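Local coordinates for peptide-binding protein (Photobacterium damsela subsp. piscicida, PDB 6SQX), which is probably a secreted cysteine peptidase of the NlpC/P60 family that cleaves the cell-wall peptidoglycan of potentially competing bacteria, at residues Q376-K390 against L462-T474. Sequence-based numbering, arbitrary orientation.
Sequences QLIPFMTLVSFGNSK and LWNAVGFNTTLLT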
ATOM      1  N   GLN A 376      22.325  -4.266 -13.335  1.00 69.34           N
ATOM      2  CA  GLN A 376      21.321  -4.680 -14.308  1.00 67.05           C
ATOM      3  C   GLN A 376      19.937  -4.504 -13.689  1.00 59.16           C
ATOM      4  O   GLN A 376      19.633  -5.127 -12.665  1.00 59.48           O
ATOM      5  CB  GLN A 376      21.541  -6.141 -14.707  1.00 71.55           C
ATOM      6  CG  GLN A 376      20.426  -6.742 -15.559  1.00 76.56           C
ATOM      7  CD  GLN A 376      20.444  -6.264 -17.011  1.00 80.62           C
ATOM      8  OE1 GLN A 376      20.170  -5.096 -17.305  1.00 81.98           O
ATOM      9  NE2 GLN A 376      20.763  -7.176 -17.926  1.00 81.79           N
ATOM     10  N   LEU A 377      19.115  -3.644 -14.296  1.00 49.88           N
ATOM     11  CA  LEU A 377      17.737  -3.440 -13.858  1.00 41.22           C
ATOM     12  C   LEU A 377      16.831  -4.464 -14.534  1.00 35.86           C
ATOM     13  O   LEU A 377      17.069  -4.883 -15.668  1.00 38.05           O
ATOM     14  CB  LEU A 377      17.274  -2.030 -14.226  1.00 39.47           C
ATOM     15  CG  LEU A 377      18.070  -0.880 -13.599  1.00 40.55           C
ATOM     16  CD1 LEU A 377      17.355   0.431 -13.807  1.00 41.04           C
ATOM     17  CD2 LEU A 377      18.294  -1.124 -12.106  1.00 41.13           C
ATOM     18  N   ILE A 378      15.789  -4.885 -13.825  1.00 30.63           N
ATOM     19  CA  ILE A 378      14.919  -5.946 -14.321  0.54 28.85           C
ATOM     20  C   ILE A 378      13.497  -5.415 -14.434  1.00 27.04           C
ATOM     21  O   ILE A 378      12.872  -5.112 -13.405  1.00 26.64           O
ATOM     22  CB  ILE A 378      14.938  -7.169 -13.394  0.54 29.22           C
ATOM     23  CG1 ILE A 378      16.367  -7.699 -13.239  0.54 30.25           C
ATOM     24  CG2 ILE A 378      13.972  -8.229 -13.913  0.54 29.71           C
ATOM     25  CD1 ILE A 378      16.462  -9.039 -12.497  0.54 31.81           C
ATOM     26  N   PRO A 379      12.948  -5.292 -15.642  1.00 25.55           N
ATOM     27  CA  PRO A 379      11.546  -4.867 -15.778  1.00 25.06           C
ATOM     28  C   PRO A 379      10.632  -5.775 -14.978  1.00 24.41           C
ATOM     29  O   PRO A 379      10.804  -7.000 -14.957  1.00 25.54           O
ATOM     30  CB  PRO A 379      11.276  -4.995 -17.287  1.00 25.99           C
ATOM     31  CG  PRO A 379      12.651  -4.782 -17.920  1.00 25.21           C
ATOM     32  CD  PRO A 379      13.617  -5.456 -16.947  1.00 24.88           C
ATOM     33  N   PHE A 380       9.681  -5.150 -14.291  1.00 21.62           N
ATOM     34  CA  PHE A 380       8.681  -5.790 -13.445  1.00 21.03           C
ATOM     35  C   PHE A 380       9.237  -6.252 -12.108  1.00 20.98           C
ATOM     36  O   PHE A 380       8.452  -6.765 -11.282  1.00 22.78           O
ATOM     37  CB  PHE A 380       7.918  -6.943 -14.127  1.00 21.63           C
ATOM     38  CG  PHE A 380       7.155  -6.508 -15.361  1.00 22.65           C
ATOM     39  CD1 PHE A 380       5.835  -6.043 -15.276  1.00 22.70           C
ATOM     40  CD2 PHE A 380       7.748  -6.558 -16.607  1.00 25.07           C
ATOM     41  CE1 PHE A 380       5.142  -5.630 -16.413  1.00 24.44           C
ATOM     42  CE2 PHE A 380       7.059  -6.151 -17.746  1.00 25.49           C
ATOM     43  CZ  PHE A 380       5.751  -5.696 -17.649  1.00 25.32           C
ATOM     44  N   MET A 381      10.545  -6.060 -11.842  1.00 21.53           N
ATOM     45  CA  MET A 381      11.160  -6.536 -10.611  1.00 21.87           C
ATOM     46  C   MET A 381      12.076  -5.492  -9.987  1.00 22.41           C
ATOM     47  O   MET A 381      12.924  -5.856  -9.162  1.00 24.06           O
ATOM     48  CB  MET A 381      11.916  -7.862 -10.865  1.00 25.11           C
ATOM     49  CG  MET A 381      10.981  -9.036 -11.039  1.00 27.37           C
ATOM     50  SD  MET A 381      10.104  -9.459  -9.499  1.00 29.25           S
ATOM     51  CE  MET A 381       8.652 -10.229 -10.187  1.00 31.16           C
ATOM     52  N   THR A 382      11.963  -4.227 -10.373  1.00 20.85           N
ATOM     53  CA  THR A 382      12.803  -3.166  -9.826  1.00 20.71           C
ATOM     54  C   THR A 382      11.917  -2.015  -9.425  1.00 20.55           C
ATOM     55  O   THR A 382      11.071  -1.599 -10.214  1.00 21.08           O
ATOM     56  CB  THR A 382      13.770  -2.664 -10.902  1.00 24.25           C
ATOM     57  OG1 THR A 382      14.491  -3.777 -11.451  1.00 26.38           O
ATOM     58  CG2 THR A 382      14.766  -1.654 -10.308  1.00 25.47           C
ATOM     59  N   LEU A 383      12.098  -1.487  -8.227  1.00 20.55           N
ATOM     60  CA  LEU A 383      11.377  -0.313  -7.778  1.00 20.73           C
ATOM     61  C   LEU A 383      12.232   0.914  -8.059  1.00 20.73           C
ATOM     62  O   LEU A 383      13.434   0.920  -7.774  1.00 22.54           O
ATOM     63  CB  LEU A 383      11.126  -0.403  -6.270  1.00 20.86           C
ATOM     64  CG  LEU A 383      10.479  -1.683  -5.735  1.00 21.64           C
ATOM     65  CD1 LEU A 383      10.200  -1.600  -4.246  1.00 23.88           C
ATOM     66  CD2 LEU A 383       9.159  -1.961  -6.500  1.00 23.75           C
ATOM     67  N   VAL A 384      11.633   1.956  -8.611  1.00 19.84           N
ATOM     68  CA  VAL A 384      12.285   3.252  -8.771  0.71 19.28           C
ATOM     69  C   VAL A 384      11.643   4.213  -7.787  1.00 19.35           C
ATOM     70  O   VAL A 384      10.417   4.370  -7.789  1.00 19.72           O
ATOM     71  CB  VAL A 384      12.155   3.793 -10.208  0.71 19.84           C
ATOM     72  CG1 VAL A 384      13.123   4.983 -10.409  0.71 21.96           C
ATOM     73  CG2 VAL A 384      12.451   2.690 -11.220  0.71 20.53           C
ATOM     74  N   SER A 385      12.460   4.862  -6.950  1.00 19.92           N
ATOM     75  CA  SER A 385      11.936   5.761  -5.947  1.00 20.33           C
ATOM     76  C   SER A 385      12.573   7.137  -6.102  1.00 20.34           C
ATOM     77  O   SER A 385      13.659   7.279  -6.659  1.00 21.18           O
ATOM     78  CB  SER A 385      12.122   5.191  -4.531  1.00 20.37           C
ATOM     79  OG  SER A 385      13.497   4.888  -4.259  1.00 21.70           O
ATOM     80  N   PHE A 386      11.861   8.151  -5.615  1.00 20.43           N
ATOM     81  CA  PHE A 386      12.178   9.551  -5.872  1.00 20.15           C
ATOM     82  C   PHE A 386      11.946  10.312  -4.577  1.00 20.92           C
ATOM     83  O   PHE A 386      10.994  10.025  -3.854  1.00 21.95           O
ATOM     84  CB  PHE A 386      11.230  10.149  -6.948  1.00 20.95           C
ATOM     85  CG  PHE A 386      11.050   9.271  -8.178  1.00 21.86           C
ATOM     86  CD1 PHE A 386      10.093   8.258  -8.175  1.00 21.25           C
ATOM     87  CD2 PHE A 386      11.798   9.485  -9.325  1.00 22.61           C
ATOM     88  CE1 PHE A 386       9.901   7.434  -9.288  1.00 21.03           C
ATOM     89  CE2 PHE A 386      11.606   8.691 -10.474  1.00 22.33           C
ATOM     90  CZ  PHE A 386      10.642   7.648 -10.447  1.00 21.27           C
ATOM     91  N   GLY A 387      12.793  11.301  -4.298  1.00 21.16           N
ATOM     92  CA  GLY A 387      12.540  12.120  -3.127  1.00 22.45           C
ATOM     93  C   GLY A 387      13.279  13.444  -3.209  1.00 24.24           C
ATOM     94  O   GLY A 387      14.019  13.706  -4.161  1.00 24.43           O
ATOM     95  N   ASN A 388      13.067  14.285  -2.187  1.00 26.38           N
ATOM     96  CA  ASN A 388      13.600  15.645  -2.150  0.55 28.36           C
ATOM     97  C   ASN A 388      14.923  15.760  -1.408  1.00 30.39           C
ATOM     98  O   ASN A 388      15.433  16.870  -1.271  1.00 32.83           O
ATOM     99  CB  ASN A 388      12.581  16.629  -1.546  0.55 29.80           C
ATOM    100  CG  ASN A 388      12.360  16.429  -0.038  0.55 33.13           C
ATOM    101  OD1 ASN A 388      13.077  15.679   0.630  0.55 35.09           O
ATOM    102  ND2 ASN A 388      11.352  17.114   0.499  0.55 33.98           N
ATOM    103  N   SER A 389      15.469  14.651  -0.913  1.00 29.30           N
ATOM    104  CA  SER A 389      16.786  14.613  -0.291  1.00 28.56           C
ATOM    105  C   SER A 389      17.427  13.274  -0.639  1.00 29.28           C
ATOM    106  O   SER A 389      16.768  12.369  -1.162  1.00 28.69           O
ATOM    107  CB  SER A 389      16.707  14.765   1.240  1.00 30.38           C
ATOM    108  OG  SER A 389      16.216  13.575   1.850  1.00 34.22           O
ATOM    109  N   LYS A 390      18.725  13.136  -0.327  1.00 29.73           N
ATOM    110  CA  LYS A 390      19.434  11.905  -0.670  1.00 30.89           C
ATOM    111  C   LYS A 390      18.712  10.661  -0.162  1.00 30.23           C
ATOM    112  O   LYS A 390      18.589   9.661  -0.889  1.00 31.27           O
ATOM    113  CB  LYS A 390      20.869  11.948  -0.116  1.00 34.05           C
ATOM    114  CG  LYS A 390      21.684  10.693  -0.458  1.00 37.55           C
ATOM    115  CD  LYS A 390      23.166  10.792  -0.030  1.00 42.07           C
ATOM    116  CE  LYS A 390      23.305  10.919   1.472  1.00 46.34           C
ATOM    117  NZ  LYS A 390      24.756  10.926   1.883  1.00 47.32           N
ATOM    118  N   LEU A 462      10.735  14.375 -12.577  1.00 21.18           N
ATOM    119  CA  LEU A 462      11.172  13.325 -11.659  0.52 20.68           C
ATOM    120  C   LEU A 462      12.612  12.908 -11.925  1.00 21.53           C
ATOM    121  O   LEU A 462      13.297  12.433 -11.008  1.00 22.63           O
ATOM    122  CB  LEU A 462      10.255  12.103 -11.745  0.52 19.87           C
ATOM    123  CG  LEU A 462       8.974  12.173 -10.925  0.52 20.92           C
ATOM    124  CD1 LEU A 462       8.023  13.243 -11.442  0.52 20.59           C
ATOM    125  CD2 LEU A 462       8.291  10.801 -10.888  0.52 20.45           C
ATOM    126  N   TRP A 463      13.094  13.067 -13.165  1.00 23.05           N
ATOM    127  CA  TRP A 463      14.496  12.748 -13.455  1.00 23.34           C
ATOM    128  C   TRP A 463      15.460  13.652 -12.713  1.00 24.19           C
ATOM    129  O   TRP A 463      16.645  13.301 -12.605  1.00 24.77           O
ATOM    130  CB  TRP A 463      14.796  12.895 -14.953  1.00 23.39           C
ATOM    131  CG  TRP A 463      14.198  11.819 -15.812  1.00 23.64           C
ATOM    132  CD1 TRP A 463      13.124  11.941 -16.674  1.00 23.95           C
ATOM    133  CD2 TRP A 463      14.630  10.454 -15.899  1.00 23.67           C
ATOM    134  NE1 TRP A 463      12.889  10.738 -17.279  1.00 23.67           N
ATOM    135  CE2 TRP A 463      13.786   9.806 -16.823  1.00 24.26           C
ATOM    136  CE3 TRP A 463      15.642   9.714 -15.267  1.00 24.59           C
ATOM    137  CZ2 TRP A 463      13.939   8.458 -17.163  1.00 24.77           C
ATOM    138  CZ3 TRP A 463      15.805   8.385 -15.608  1.00 24.89           C
ATOM    139  CH2 TRP A 463      14.959   7.763 -16.557  1.00 24.11           C
ATOM    140  N   ASN A 464      14.993  14.810 -12.225  1.00 24.12           N
ATOM    141  CA  ASN A 464      15.855  15.747 -11.511  1.00 24.44           C
ATOM    142  C   ASN A 464      15.656  15.701 -10.000  1.00 25.18           C
ATOM    143  O   ASN A 464      16.181  16.568  -9.286  1.00 25.77           O
ATOM    144  CB  ASN A 464      15.657  17.172 -12.039  1.00 26.68           C
ATOM    145  CG  ASN A 464      16.022  17.304 -13.491  1.00 30.06           C
ATOM    146  OD1 ASN A 464      15.206  17.795 -14.308  1.00 32.34           O
ATOM    147  ND2 ASN A 464      17.233  16.848 -13.849  1.00 31.18           N
ATOM    148  N   ALA A 465      14.930  14.703  -9.489  1.00 24.43           N
ATOM    149  CA  ALA A 465      14.714  14.599  -8.049  1.00 24.12           C
ATOM    150  C   ALA A 465      16.055  14.490  -7.323  1.00 26.34           C
ATOM    151  O   ALA A 465      16.988  13.845  -7.806  1.00 27.71           O
ATOM    152  CB  ALA A 465      13.823  13.380  -7.754  1.00 24.20           C
ATOM    153  N   VAL A 466      16.146  15.120  -6.151  1.00 26.35           N
ATOM    154  CA  VAL A 466      17.402  15.064  -5.404  1.00 27.19           C
ATOM    155  C   VAL A 466      17.717  13.623  -5.023  1.00 27.57           C
ATOM    156  O   VAL A 466      18.851  13.146  -5.183  1.00 28.66           O
ATOM    157  CB  VAL A 466      17.340  15.991  -4.179  1.00 28.41           C
ATOM    158  CG1 VAL A 466      18.578  15.795  -3.331  1.00 27.77           C
ATOM    159  CG2 VAL A 466      17.212  17.473  -4.620  1.00 29.79           C
ATOM    160  N   GLY A 467      16.711  12.915  -4.512  1.00 26.34           N
ATOM    161  CA  GLY A 467      16.800  11.488  -4.245  1.00 25.23           C
ATOM    162  C   GLY A 467      16.215  10.701  -5.405  1.00 22.42           C
ATOM    163  O   GLY A 467      15.108  10.991  -5.886  1.00 22.43           O
ATOM    164  N   PHE A 468      16.956   9.690  -5.840  1.00 23.48           N
ATOM    165  CA  PHE A 468      16.536   8.902  -6.995  1.00 23.83           C
ATOM    166  C   PHE A 468      17.241   7.564  -6.867  1.00 23.51           C
ATOM    167  O   PHE A 468      18.473   7.526  -6.797  1.00 25.83           O
ATOM    168  CB  PHE A 468      16.977   9.649  -8.266  1.00 24.27           C
ATOM    169  CG  PHE A 468      16.471   9.051  -9.562  1.00 25.61           C
ATOM    170  CD1 PHE A 468      16.990   7.861 -10.067  1.00 26.10           C
ATOM    171  CD2 PHE A 468      15.496   9.703 -10.286  1.00 25.16           C
ATOM    172  CE1 PHE A 468      16.524   7.328 -11.269  1.00 26.00           C
ATOM    173  CE2 PHE A 468      15.013   9.176 -11.483  1.00 25.69           C
ATOM    174  CZ  PHE A 468      15.511   7.984 -11.973  1.00 25.91           C
ATOM    175  N   ASN A 469      16.490   6.476  -6.789  1.00 23.20           N
ATOM    176  CA  ASN A 469      17.068   5.188  -6.409  1.00 22.99           C
ATOM    177  C   ASN A 469      16.415   4.079  -7.208  1.00 23.16           C
ATOM    178  O   ASN A 469      15.273   4.199  -7.626  1.00 23.55           O
ATOM    179  CB  ASN A 469      16.821   4.820  -4.934  1.00 23.32           C
ATOM    180  CG  ASN A 469      16.993   5.995  -4.001  1.00 24.18           C
ATOM    181  OD1 ASN A 469      18.121   6.426  -3.744  1.00 26.18           O
ATOM    182  ND2 ASN A 469      15.891   6.541  -3.499  1.00 24.77           N
ATOM    183  N   THR A 470      17.130   2.984  -7.392  1.00 23.79           N
ATOM    184  CA  THR A 470      16.550   1.745  -7.875  1.00 22.99           C
ATOM    185  C   THR A 470      16.790   0.652  -6.846  1.00 21.97           C
ATOM    186  O   THR A 470      17.850   0.618  -6.196  1.00 25.04           O
ATOM    187  CB  THR A 470      17.126   1.303  -9.240  1.00 24.52           C
ATOM    188  OG1 THR A 470      18.549   1.201  -9.154  1.00 26.64           O
ATOM    189  CG2 THR A 470      16.731   2.292 -10.342  1.00 26.54           C
ATOM    190  N   THR A 471      15.826  -0.253  -6.706  1.00 21.62           N
ATOM    191  CA  THR A 471      15.928  -1.376  -5.774  1.00 21.60           C
ATOM    192  C   THR A 471      15.455  -2.636  -6.490  1.00 21.61           C
ATOM    193  O   THR A 471      14.272  -2.752  -6.825  1.00 21.96           O
ATOM    194  CB  THR A 471      15.070  -1.110  -4.526  1.00 23.28           C
ATOM    195  OG1 THR A 471      15.397   0.173  -3.960  1.00 25.04           O
ATOM    196  CG2 THR A 471      15.244  -2.237  -3.485  1.00 24.98           C
ATOM    197  N   LEU A 472      16.344  -3.595  -6.705  1.00 23.34           N
ATOM    198  CA  LEU A 472      15.932  -4.879  -7.263  1.00 24.94           C
ATOM    199  C   LEU A 472      15.179  -5.682  -6.212  1.00 25.71           C
ATOM    200  O   LEU A 472      15.588  -5.734  -5.054  1.00 29.75           O
ATOM    201  CB  LEU A 472      17.179  -5.688  -7.624  1.00 29.30           C
ATOM    202  CG  LEU A 472      17.971  -5.257  -8.835  1.00 34.96           C
ATOM    203  CD1 LEU A 472      19.177  -6.216  -9.018  1.00 35.75           C
ATOM    204  CD2 LEU A 472      17.073  -5.265 -10.034  1.00 35.86           C
ATOM    205  N   LEU A 473      14.128  -6.389  -6.625  1.00 24.75           N
ATOM    206  CA  LEU A 473      13.396  -7.262  -5.723  1.00 26.84           C
ATOM    207  C   LEU A 473      13.915  -8.693  -5.732  1.00 33.15           C
ATOM    208  O   LEU A 473      13.625  -9.451  -4.800  1.00 40.77           O
ATOM    209  CB  LEU A 473      11.920  -7.297  -6.109  1.00 26.49           C
ATOM    210  CG  LEU A 473      11.220  -5.947  -6.069  1.00 26.81           C
ATOM    211  CD1 LEU A 473       9.765  -6.165  -6.462  1.00 27.71           C
ATOM    212  CD2 LEU A 473      11.297  -5.328  -4.661  1.00 26.78           C
ATOM    213  N   THR A 474      14.693  -9.069  -6.739  1.00 34.44           N
ATOM    214  CA  THR A 474      15.053 -10.462  -6.975  1.00 41.23           C
ATOM    215  C   THR A 474      15.903 -11.063  -5.866  1.00 49.54           C
ATOM    216  O   THR A 474      16.128 -12.282  -5.875  1.00 52.50           O
ATOM    217  CB  THR A 474      15.732 -10.576  -8.336  1.00 42.25           C
ATOM    218  OG1 THR A 474      16.722  -9.543  -8.461  1.00 42.49           O
ATOM    219  CG2 THR A 474      14.690 -10.417  -9.453  1.00 42.71           C
TER
HETATM  220  O   HOH W   1      14.024   2.316  -5.060  1.00 22.45           O
HETATM  221  O   HOH W   2      19.134   8.938  -3.508  1.00 28.16           O
HETATM  222  O   HOH W   3      15.990   8.878  -1.778  1.00 29.43           O
HETATM  223  O   HOH W   4      18.645   6.671  -0.769  0.80 37.63           O
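Phe386 and Phe468, a non-hydrogen-bonded pair of the antiparallel strands 382-387 and 467-472, meet in an offset T-shaped stack: Phe386 presents its rim to the flat side of Phe468, with planes at 89° and centroids 5.4 Å apart. From Phe386 CB, which rests near Ala465 CB, the ring swings to the side of its own backbone N (chi1 -47°). Phe386 CD2 then passes Leu462 O and Phe468 CD2, and Phe386 CE2 comes within 3.6 Å of Phe468 CE2 and also meets Leu462 CB. Phe386 CG, CD1, CE1 and CZ lie under Leu462 CD2, which in the conformer given sits 3.8 Å above the ring centroid as a CH-pi contact. Val384, on the same sheet face, brings CG1 near Phe468 CZ in the conformer given, and Phe468 also touches Arg364 of helix 361-370.

The other face is polar at its middle. Asn469 ND2 donates to Ser385 OG (3.0 Å, 163° at the hydrogen), and OG lies nearly in the amide plane. A water bridges Ser385 OG, Leu383 O and Thr471 OG1, while three more link the Asn469 amide to Lys390 O. Thr471 OG1 is also bonded to Ala347 O. Further along, Leu383 CG packs 3.9 Å from Leu473 CD2. Paired backbone bonds run from Leu383-Thr471 to Gly387-Gly467, ending in a classic beta bulge with Val466 and Gly467 opposite the single Gly387. Strand 467-472 lies between 353-355 and 382-387 in the six-stranded antiparallel sheet, whose packing against helices is consistent with the papain-like fold of NlpC/P60 peptidases.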